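Local atomic coordinates of protein HRI1 (Saccharomyces cerevisiae, PDB entry 3RBY), a protein that is of unknown function and non-essential in yeast, but interacts with the protein kinase HRR25. Residues A[134-139]-A[150-155]; A[174-179]-A[196-201]. All blocks are in the same frame, centred on the assembly; numbering follows the deposited sequence.

Contact 1. Residues A[134-139]-A[150-155]; sequences DPSRED and FSSNAR. With SO4 (sulfate ion), chain F.
A type I beta turn from Asp134 to Arg137 lies against the irregular segment 150-155, bringing Asp134 up to Phe150 and Pro135 up to Ala154, with the backbones closest where the CA atoms of Ser136 and Ala154 are 5.7 Å apart. The Asp134 side chain comes in roughly perpendicular to that of Phe150: its carboxylate meets the rim of the phenyl ring near the ring plane, with Asp134 OD2 3.5 Å from Phe150 CE2, and the two flat groups are turned 71° apart. With chi1 at 177° setting CG opposite the backbone N, the carboxylate also reaches forward over its own turn. Its OD1 accepts two hydrogen bonds, from Ser136 OG at 2.5 Å on the syn side and from Ser136 N at 2.8 Å on the anti side; the latter closes an Asx turn, while OD2 makes a long salt bridge to Arg137 NH2. With an alanine here, Ser136 N and OG would probably lose their shared acceptor, leaving the serine hydroxyl to turn and the rim of Phe150 without its polar neighbour. Both segments belong to the long loop that leads from strand 124-132 of one antiparallel sheet to strand 156-161 of another, and the contact folds this linker back on itself. Further along, packing is apolar: Pro135 CG touches Ala154 CB at 3.9 Å, and Pro135 also touches Ile173 of strand 166-173. A sulfate ion, probably from the crystallisation liquor, sits beside Ser136 and Ala154, its O1 taking a hydrogen bond from Arg155 N (3.0 Å, 161° at the hydrogen). Past the turn, salt bridges pair Arg137 and Asp139 with Asp139 and Arg137 of the second subunit.

Contact 2. Residues A[174-179]-A[196-201]; sequences GRWIQG and RLLEKD
Arg196 and Gln178 run side by side from a non-hydrogen-bonded pair of the sheet, and the edge of the guanidinium comes up to the amide: Arg196 NH2 donates to Gln178 OE1 at 2.6 Å, with the two planes 29° apart. Bends at chi2 and chi3 bring the guanidinium alongside the amide, while its NH1 is bound by the carbonyl of Phe22, whose ring adds a cation-pi contact. Gln178 NE2, in turn, is held by Leu24 O and Ser26 OG. At Leu197 the backbones bond in both directions, Leu197 N to Ile177 O at 2.8 Å and Ile177 N to Leu197 O at 2.9 Å, and on the face away from Arg196 the CB atoms of Leu197 and Ile177 pack 3.8 Å apart. These strands, 176-183 and 192-199, form an antiparallel beta hairpin, their local axes at 161°, within a seven-stranded sheet. Leu198 returns to the face of Arg196. Its CG stands anti to the backbone N (chi1 178°), bringing CD1 over the indole of Trp176 in a CH-pi contact, 3.7 Å from the centroid of the five-membered ring; the indole NE1 is bound by Arg137 O. Glu199 N then donates to Arg175 O at 3.0 Å. Past Lys200, Asp201 brings OD1 over one face of the Arg175 guanidinium, its carboxylate perpendicular to that group, and a salt bridge forms with Arg175 NH2 at 2.8 Å.

Both segments of contact 1 precede those of contact 2 in the sequence, and the centres of the two contacts lie 11 Å apart. Contact 1 lies in the linker between the ten-stranded and seven-stranded antiparallel sheets, whereas contact 2 lies within the latter, at one end of its 176-183/192-199 hairpin. The two touch directly: Glu138 OE2 is 2.6 Å from Asp201 N and Arg155 NE is 2.7 Å from Gly174 O, both probable hydrogen bonds. The folded linker is thus joined to the residues just before one hairpin strand and just after the other, while contact 1 alone of the two also reaches the second subunit.

Contact 1. Residues A[134-139]-A[150-155]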
ATOM      1  N   ASP A 134       8.421  -4.726   4.425  1.00 32.35           N
ATOM      2  CA  ASP A 134       9.651  -5.070   5.147  1.00 34.13           C
ATOM      3  C   ASP A 134       9.463  -6.391   5.876  1.00 36.07           C
ATOM      4  O   ASP A 134       8.752  -6.456   6.889  1.00 37.34           O
ATOM      5  CB  ASP A 134      10.034  -3.967   6.137  1.00 38.16           C
ATOM      6  CG  ASP A 134      11.273  -4.318   6.969  1.00 41.26           C
ATOM      7  OD1 ASP A 134      11.655  -5.507   7.016  1.00 43.15           O
ATOM      8  OD2 ASP A 134      11.861  -3.401   7.590  1.00 41.77           O
ATOM      9  N   PRO A 135      10.100  -7.455   5.357  1.00 34.80           N
ATOM     10  CA  PRO A 135       9.864  -8.828   5.827  1.00 37.89           C
ATOM     11  C   PRO A 135      10.367  -9.071   7.232  1.00 35.96           C
ATOM     12  O   PRO A 135      10.008 -10.077   7.840  1.00 37.69           O
ATOM     13  CB  PRO A 135      10.651  -9.695   4.825  1.00 36.51           C
ATOM     14  CG  PRO A 135      11.632  -8.774   4.190  1.00 36.81           C
ATOM     15  CD  PRO A 135      10.966  -7.421   4.164  1.00 38.72           C
ATOM     16  N   SER A 136      11.190  -8.166   7.739  1.00 36.48           N
ATOM     17  CA  SER A 136      11.720  -8.332   9.083  1.00 41.35           C
ATOM     18  C   SER A 136      10.769  -7.809  10.165  1.00 42.33           C
ATOM     19  O   SER A 136      11.096  -7.896  11.345  1.00 42.50           O
ATOM     20  CB  SER A 136      13.100  -7.698   9.212  1.00 40.44           C
ATOM     21  OG  SER A 136      13.062  -6.313   8.920  1.00 48.64           O
ATOM     22  N   ARG A 137       9.596  -7.297   9.765  1.00 38.07           N
ATOM     23  CA  ARG A 137       8.562  -6.845  10.715  1.00 38.71           C
ATOM     24  C   ARG A 137       7.401  -7.823  10.790  1.00 42.97           C
ATOM     25  O   ARG A 137       7.076  -8.480   9.793  1.00 39.31           O
ATOM     26  CB  ARG A 137       7.998  -5.493  10.286  1.00 42.15           C
ATOM     27  CG  ARG A 137       9.071  -4.554   9.805  1.00 47.98           C
ATOM     28  CD  ARG A 137       9.995  -4.226  10.945  1.00 47.99           C
ATOM     29  NE  ARG A 137       9.607  -2.971  11.572  1.00 57.53           N
ATOM     30  CZ  ARG A 137      10.320  -1.847  11.482  1.00 64.78           C
ATOM     31  NH1 ARG A 137       9.878  -0.742  12.068  1.00 64.17           N
ATOM     32  NH2 ARG A 137      11.481  -1.828  10.815  1.00 59.58           N
ATOM     33  N   GLU A 138       6.753  -7.903  11.954  1.00 42.34           N
ATOM     34  CA  GLU A 138       5.543  -8.729  12.074  1.00 44.97           C
ATOM     35  C   GLU A 138       4.282  -8.033  11.532  1.00 44.13           C
ATOM     36  O   GLU A 138       3.280  -8.688  11.237  1.00 46.76           O
ATOM     37  CB  GLU A 138       5.335  -9.225  13.504  1.00 48.90           C
ATOM     38  CG  GLU A 138       4.638  -8.249  14.448  1.00 56.68           C
ATOM     39  CD  GLU A 138       4.495  -8.822  15.857  1.00 62.04           C
ATOM     40  OE1 GLU A 138       3.727  -8.252  16.659  1.00 69.75           O
ATOM     41  OE2 GLU A 138       5.159  -9.841  16.163  1.00 60.98           O
ATOM     42  N   ASP A 139       4.339  -6.714  11.386  1.00 43.40           N
ATOM     43  CA  ASP A 139       3.284  -5.975  10.696  1.00 41.88           C
ATOM     44  C   ASP A 139       3.646  -5.760   9.217  1.00 39.65           C
ATOM     45  O   ASP A 139       4.789  -5.965   8.798  1.00 40.75           O
ATOM     46  CB  ASP A 139       3.082  -4.622  11.377  1.00 44.53           C
ATOM     47  CG  ASP A 139       2.514  -4.754  12.768  1.00 47.32           C
ATOM     48  OD1 ASP A 139       1.412  -5.341  12.909  1.00 52.07           O
ATOM     49  OD2 ASP A 139       3.173  -4.284  13.715  1.00 48.61           O
ATOM     50  N   PHE A 150      16.594   1.159   1.107  1.00 55.31           N
ATOM     51  CA  PHE A 150      16.143   0.087   1.985  1.00 50.09           C
ATOM     52  C   PHE A 150      17.084  -1.100   1.929  1.00 54.75           C
ATOM     53  O   PHE A 150      17.381  -1.625   0.852  1.00 55.50           O
ATOM     54  CB  PHE A 150      14.729  -0.375   1.641  1.00 48.52           C
ATOM     55  CG  PHE A 150      14.249  -1.501   2.506  1.00 47.56           C
ATOM     56  CD1 PHE A 150      14.145  -2.787   1.995  1.00 51.89           C
ATOM     57  CD2 PHE A 150      13.930  -1.284   3.841  1.00 43.45           C
ATOM     58  CE1 PHE A 150      13.720  -3.844   2.798  1.00 51.63           C
ATOM     59  CE2 PHE A 150      13.501  -2.339   4.654  1.00 46.00           C
ATOM     60  CZ  PHE A 150      13.399  -3.620   4.132  1.00 46.42           C
ATOM     61  N   SER A 151      17.548  -1.521   3.096  1.00 54.52           N
ATOM     62  CA  SER A 151      18.353  -2.728   3.200  1.00 60.44           C
ATOM     63  C   SER A 151      17.724  -3.635   4.239  1.00 62.22           C
ATOM     64  O   SER A 151      17.230  -3.164   5.272  1.00 65.52           O
ATOM     65  CB  SER A 151      19.784  -2.385   3.614  1.00 69.69           C
ATOM     66  OG  SER A 151      19.840  -1.921   4.961  1.00 70.99           O
ATOM     67  N   SER A 152      17.711  -4.935   3.969  1.00 68.20           N
ATOM     68  CA  SER A 152      17.203  -5.875   4.962  1.00 63.74           C
ATOM     69  C   SER A 152      18.248  -6.938   5.267  1.00 62.47           C
ATOM     70  O   SER A 152      18.822  -7.547   4.354  1.00 62.85           O
ATOM     71  CB  SER A 152      15.887  -6.522   4.505  1.00 62.92           C
ATOM     72  OG  SER A 152      15.055  -6.804   5.621  1.00 58.76           O
ATOM     73  N   ASN A 153      18.509  -7.141   6.553  1.00 63.00           N
ATOM     74  CA  ASN A 153      19.313  -8.273   6.981  1.00 66.53           C
ATOM     75  C   ASN A 153      18.467  -9.558   6.965  1.00 58.58           C
ATOM     76  O   ASN A 153      18.916 -10.626   7.411  1.00 54.72           O
ATOM     77  CB  ASN A 153      19.883  -8.019   8.380  1.00 70.96           C
ATOM     78  CG  ASN A 153      21.384  -8.267   8.457  1.00 86.23           C
ATOM     79  OD1 ASN A 153      22.147  -7.785   7.608  1.00 88.08           O
ATOM     80  ND2 ASN A 153      21.814  -9.041   9.462  1.00 86.43           N
ATOM     81  N   ALA A 154      17.252  -9.440   6.424  1.00 50.33           N
ATOM     82  CA  ALA A 154      16.262 -10.508   6.492  1.00 48.17           C
ATOM     83  C   ALA A 154      16.794 -11.807   5.910  1.00 44.47           C
ATOM     84  O   ALA A 154      17.286 -11.848   4.776  1.00 41.09           O
ATOM     85  CB  ALA A 154      14.975 -10.112   5.797  1.00 42.40           C
ATOM     86  N   ARG A 155      16.697 -12.865   6.707  1.00 39.79           N
ATOM     87  CA  ARG A 155      17.026 -14.200   6.245  1.00 41.47           C
ATOM     88  C   ARG A 155      16.201 -14.567   5.014  1.00 38.25           C
ATOM     89  O   ARG A 155      15.069 -14.070   4.815  1.00 35.38           O
ATOM     90  CB  ARG A 155      16.764 -15.218   7.349  1.00 39.10           C
ATOM     91  CG  ARG A 155      15.302 -15.355   7.667  1.00 36.44           C
ATOM     92  CD  ARG A 155      15.080 -16.269   8.849  1.00 35.36           C
ATOM     93  NE  ARG A 155      13.676 -16.225   9.239  1.00 38.69           N
ATOM     94  CZ  ARG A 155      13.062 -17.182   9.924  1.00 41.08           C
ATOM     95  NH1 ARG A 155      13.737 -18.261  10.301  1.00 41.33           N
ATOM     96  NH2 ARG A 155      11.774 -17.060  10.221  1.00 39.99           N
TER
HETATM   97  S   SO4 F 600      14.597 -11.596  10.302  1.00 62.76           S
HETATM   98  O1  SO4 F 600      15.189 -12.449   9.260  1.00 50.63           O
HETATM   99  O2  SO4 F 600      13.188 -11.317  10.007  1.00 49.41           O
HETATM  100  O3  SO4 F 600      15.315 -10.317  10.344  1.00 55.85           O
HETATM  101  O4  SO4 F 600      14.685 -12.308  11.597  1.00 62.95           O

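Contact 2. Residues A[174-179]-A[196-201]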
ATOM      1  N   GLY A 174      12.575 -13.236   6.130  1.00 37.95           N
ATOM      2  CA  GLY A 174      12.463 -12.609   7.432  1.00 37.30           C
ATOM      3  C   GLY A 174      11.476 -13.370   8.299  1.00 40.58           C
ATOM      4  O   GLY A 174      11.658 -14.583   8.542  1.00 40.24           O
ATOM      5  N   ARG A 175      10.425 -12.676   8.744  1.00 37.80           N
ATOM      6  CA  ARG A 175       9.428 -13.288   9.614  1.00 38.71           C
ATOM      7  C   ARG A 175       8.315 -14.006   8.859  1.00 36.90           C
ATOM      8  O   ARG A 175       7.510 -14.721   9.464  1.00 38.24           O
ATOM      9  CB  ARG A 175       8.825 -12.242  10.543  1.00 39.97           C
ATOM     10  CG  ARG A 175       9.803 -11.672  11.574  1.00 41.12           C
ATOM     11  CD  ARG A 175       9.073 -10.637  12.413  1.00 53.08           C
ATOM     12  NE  ARG A 175       9.406 -10.715  13.831  1.00 49.99           N
ATOM     13  CZ  ARG A 175      10.572 -10.326  14.322  1.00 53.36           C
ATOM     14  NH1 ARG A 175      11.508  -9.857  13.502  1.00 57.90           N
ATOM     15  NH2 ARG A 175      10.806 -10.420  15.623  1.00 63.65           N
ATOM     16  N   TRP A 176       8.281 -13.839   7.540  1.00 37.02           N
ATOM     17  CA  TRP A 176       7.138 -14.315   6.746  1.00 37.45           C
ATOM     18  C   TRP A 176       7.417 -15.587   5.936  1.00 36.20           C
ATOM     19  O   TRP A 176       8.286 -15.608   5.056  1.00 36.08           O
ATOM     20  CB  TRP A 176       6.649 -13.221   5.800  1.00 31.61           C
ATOM     21  CG  TRP A 176       6.139 -11.994   6.488  1.00 36.44           C
ATOM     22  CD1 TRP A 176       6.887 -10.975   7.003  1.00 35.48           C
ATOM     23  CD2 TRP A 176       4.757 -11.635   6.714  1.00 34.83           C
ATOM     24  NE1 TRP A 176       6.063 -10.014   7.549  1.00 38.32           N
ATOM     25  CE2 TRP A 176       4.753 -10.391   7.386  1.00 38.70           C
ATOM     26  CE3 TRP A 176       3.533 -12.252   6.430  1.00 31.62           C
ATOM     27  CZ2 TRP A 176       3.557  -9.740   7.774  1.00 40.90           C
ATOM     28  CZ3 TRP A 176       2.340 -11.605   6.810  1.00 39.08           C
ATOM     29  CH2 TRP A 176       2.364 -10.365   7.472  1.00 36.85           C
ATOM     30  N   ILE A 177       6.643 -16.632   6.219  1.00 37.29           N
ATOM     31  CA  ILE A 177       6.816 -17.911   5.558  1.00 33.62           C
ATOM     32  C   ILE A 177       5.593 -18.241   4.711  1.00 37.19           C
ATOM     33  O   ILE A 177       4.464 -18.205   5.205  1.00 37.09           O
ATOM     34  CB  ILE A 177       7.013 -19.046   6.586  1.00 36.16           C
ATOM     35  CG1 ILE A 177       8.341 -18.876   7.343  1.00 36.16           C
ATOM     36  CG2 ILE A 177       6.960 -20.407   5.908  1.00 36.35           C
ATOM     37  CD1 ILE A 177       8.195 -18.244   8.718  1.00 36.36           C
ATOM     38  N   GLN A 178       5.818 -18.562   3.437  1.00 32.33           N
ATOM     39  CA  GLN A 178       4.764 -19.096   2.589  1.00 35.71           C
ATOM     40  C   GLN A 178       5.220 -20.412   1.977  1.00 40.09           C
ATOM     41  O   GLN A 178       6.399 -20.564   1.625  1.00 40.65           O
ATOM     42  CB  GLN A 178       4.374 -18.103   1.505  1.00 33.33           C
ATOM     43  CG  GLN A 178       3.761 -16.832   2.044  1.00 36.11           C
ATOM     44  CD  GLN A 178       3.121 -16.019   0.950  1.00 38.67           C
ATOM     45  OE1 GLN A 178       1.893 -15.825   0.943  1.00 37.34           O
ATOM     46  NE2 GLN A 178       3.938 -15.542   0.008  1.00 30.44           N
ATOM     47  N   GLY A 179       4.290 -21.356   1.873  1.00 37.27           N
ATOM     48  CA  GLY A 179       4.610 -22.688   1.403  1.00 37.39           C
ATOM     49  C   GLY A 179       3.462 -23.394   0.696  1.00 39.69           C
ATOM     50  O   GLY A 179       2.287 -23.051   0.881  1.00 39.95           O
ATOM     51  N   ARG A 196       0.684 -20.016   5.442  1.00 37.26           N
ATOM     52  CA  ARG A 196       1.291 -18.714   5.607  1.00 37.33           C
ATOM     53  C   ARG A 196       1.558 -18.613   7.094  1.00 39.08           C
ATOM     54  O   ARG A 196       0.633 -18.684   7.907  1.00 35.64           O
ATOM     55  CB  ARG A 196       0.352 -17.607   5.160  1.00 40.52           C
ATOM     56  CG  ARG A 196       0.926 -16.744   4.069  1.00 45.76           C
ATOM     57  CD  ARG A 196       0.782 -15.285   4.387  1.00 36.16           C
ATOM     58  NE  ARG A 196      -0.540 -14.785   4.060  1.00 40.90           N
ATOM     59  CZ  ARG A 196      -0.991 -14.497   2.835  1.00 38.30           C
ATOM     60  NH1 ARG A 196      -2.222 -14.028   2.702  1.00 39.76           N
ATOM     61  NH2 ARG A 196      -0.249 -14.666   1.750  1.00 36.04           N
ATOM     62  N   LEU A 197       2.829 -18.508   7.448  1.00 37.22           N
ATOM     63  CA  LEU A 197       3.232 -18.573   8.837  1.00 40.05           C
ATOM     64  C   LEU A 197       3.960 -17.282   9.168  1.00 40.23           C
ATOM     65  O   LEU A 197       4.704 -16.764   8.334  1.00 39.20           O
ATOM     66  CB  LEU A 197       4.186 -19.746   9.024  1.00 39.76           C
ATOM     67  CG  LEU A 197       3.863 -20.917   9.941  1.00 43.92           C
ATOM     68  CD1 LEU A 197       5.113 -21.771  10.036  1.00 40.69           C
ATOM     69  CD2 LEU A 197       3.413 -20.457  11.335  1.00 39.90           C
ATOM     70  N   LEU A 198       3.753 -16.763  10.376  1.00 39.11           N
ATOM     71  CA  LEU A 198       4.416 -15.536  10.789  1.00 37.93           C
ATOM     72  C   LEU A 198       5.114 -15.757  12.117  1.00 41.39           C
ATOM     73  O   LEU A 198       4.481 -16.181  13.096  1.00 45.40           O
ATOM     74  CB  LEU A 198       3.401 -14.389  10.895  1.00 40.74           C
ATOM     75  CG  LEU A 198       3.878 -13.001  11.355  1.00 42.30           C
ATOM     76  CD1 LEU A 198       4.826 -12.376  10.341  1.00 40.74           C
ATOM     77  CD2 LEU A 198       2.672 -12.077  11.600  1.00 39.71           C
ATOM     78  N   GLU A 199       6.420 -15.500  12.153  1.00 41.99           N
ATOM     79  CA  GLU A 199       7.150 -15.511  13.421  1.00 45.36           C
ATOM     80  C   GLU A 199       7.054 -14.125  14.057  1.00 44.62           C
ATOM     81  O   GLU A 199       7.646 -13.158  13.568  1.00 44.03           O
ATOM     82  CB  GLU A 199       8.613 -15.936  13.256  1.00 42.38           C
ATOM     83  CG  GLU A 199       9.437 -15.718  14.535  1.00 51.39           C
ATOM     84  CD  GLU A 199      10.894 -16.168  14.413  1.00 62.54           C
ATOM     85  OE1 GLU A 199      11.791 -15.499  14.993  1.00 65.12           O
ATOM     86  OE2 GLU A 199      11.144 -17.199  13.746  1.00 57.41           O
ATOM     87  N   LYS A 200       6.282 -14.051  15.138  1.00 46.63           N
ATOM     88  CA  LYS A 200       6.009 -12.821  15.869  1.00 50.34           C
ATOM     89  C   LYS A 200       7.214 -12.407  16.702  1.00 53.76           C
ATOM     90  O   LYS A 200       8.053 -13.249  17.046  1.00 54.01           O
ATOM     91  CB  LYS A 200       4.823 -13.046  16.825  1.00 51.04           C
ATOM     92  CG  LYS A 200       3.515 -13.435  16.163  1.00 50.10           C
ATOM     93  CD  LYS A 200       2.872 -12.247  15.473  1.00 55.36           C
ATOM     94  CE  LYS A 200       1.366 -12.239  15.669  1.00 67.07           C
ATOM     95  NZ  LYS A 200       0.994 -11.914  17.075  1.00 71.53           N
ATOM     96  N   ASP A 201       7.288 -11.122  17.046  1.00 56.31           N
ATOM     97  CA  ASP A 201       8.343 -10.624  17.926  1.00 58.55           C
ATOM     98  C   ASP A 201       8.406 -11.408  19.245  1.00 57.63           C
ATOM     99  O   ASP A 201       9.454 -11.461  19.880  1.00 60.11           O
ATOM    100  CB  ASP A 201       8.170  -9.126  18.213  1.00 61.95           C
ATOM    101  CG  ASP A 201       8.108  -8.277  16.942  1.00 65.15           C
ATOM    102  OD1 ASP A 201       8.500  -8.763  15.857  1.00 58.22           O
ATOM    103  OD2 ASP A 201       7.662  -7.109  17.038  1.00 69.48           O
TER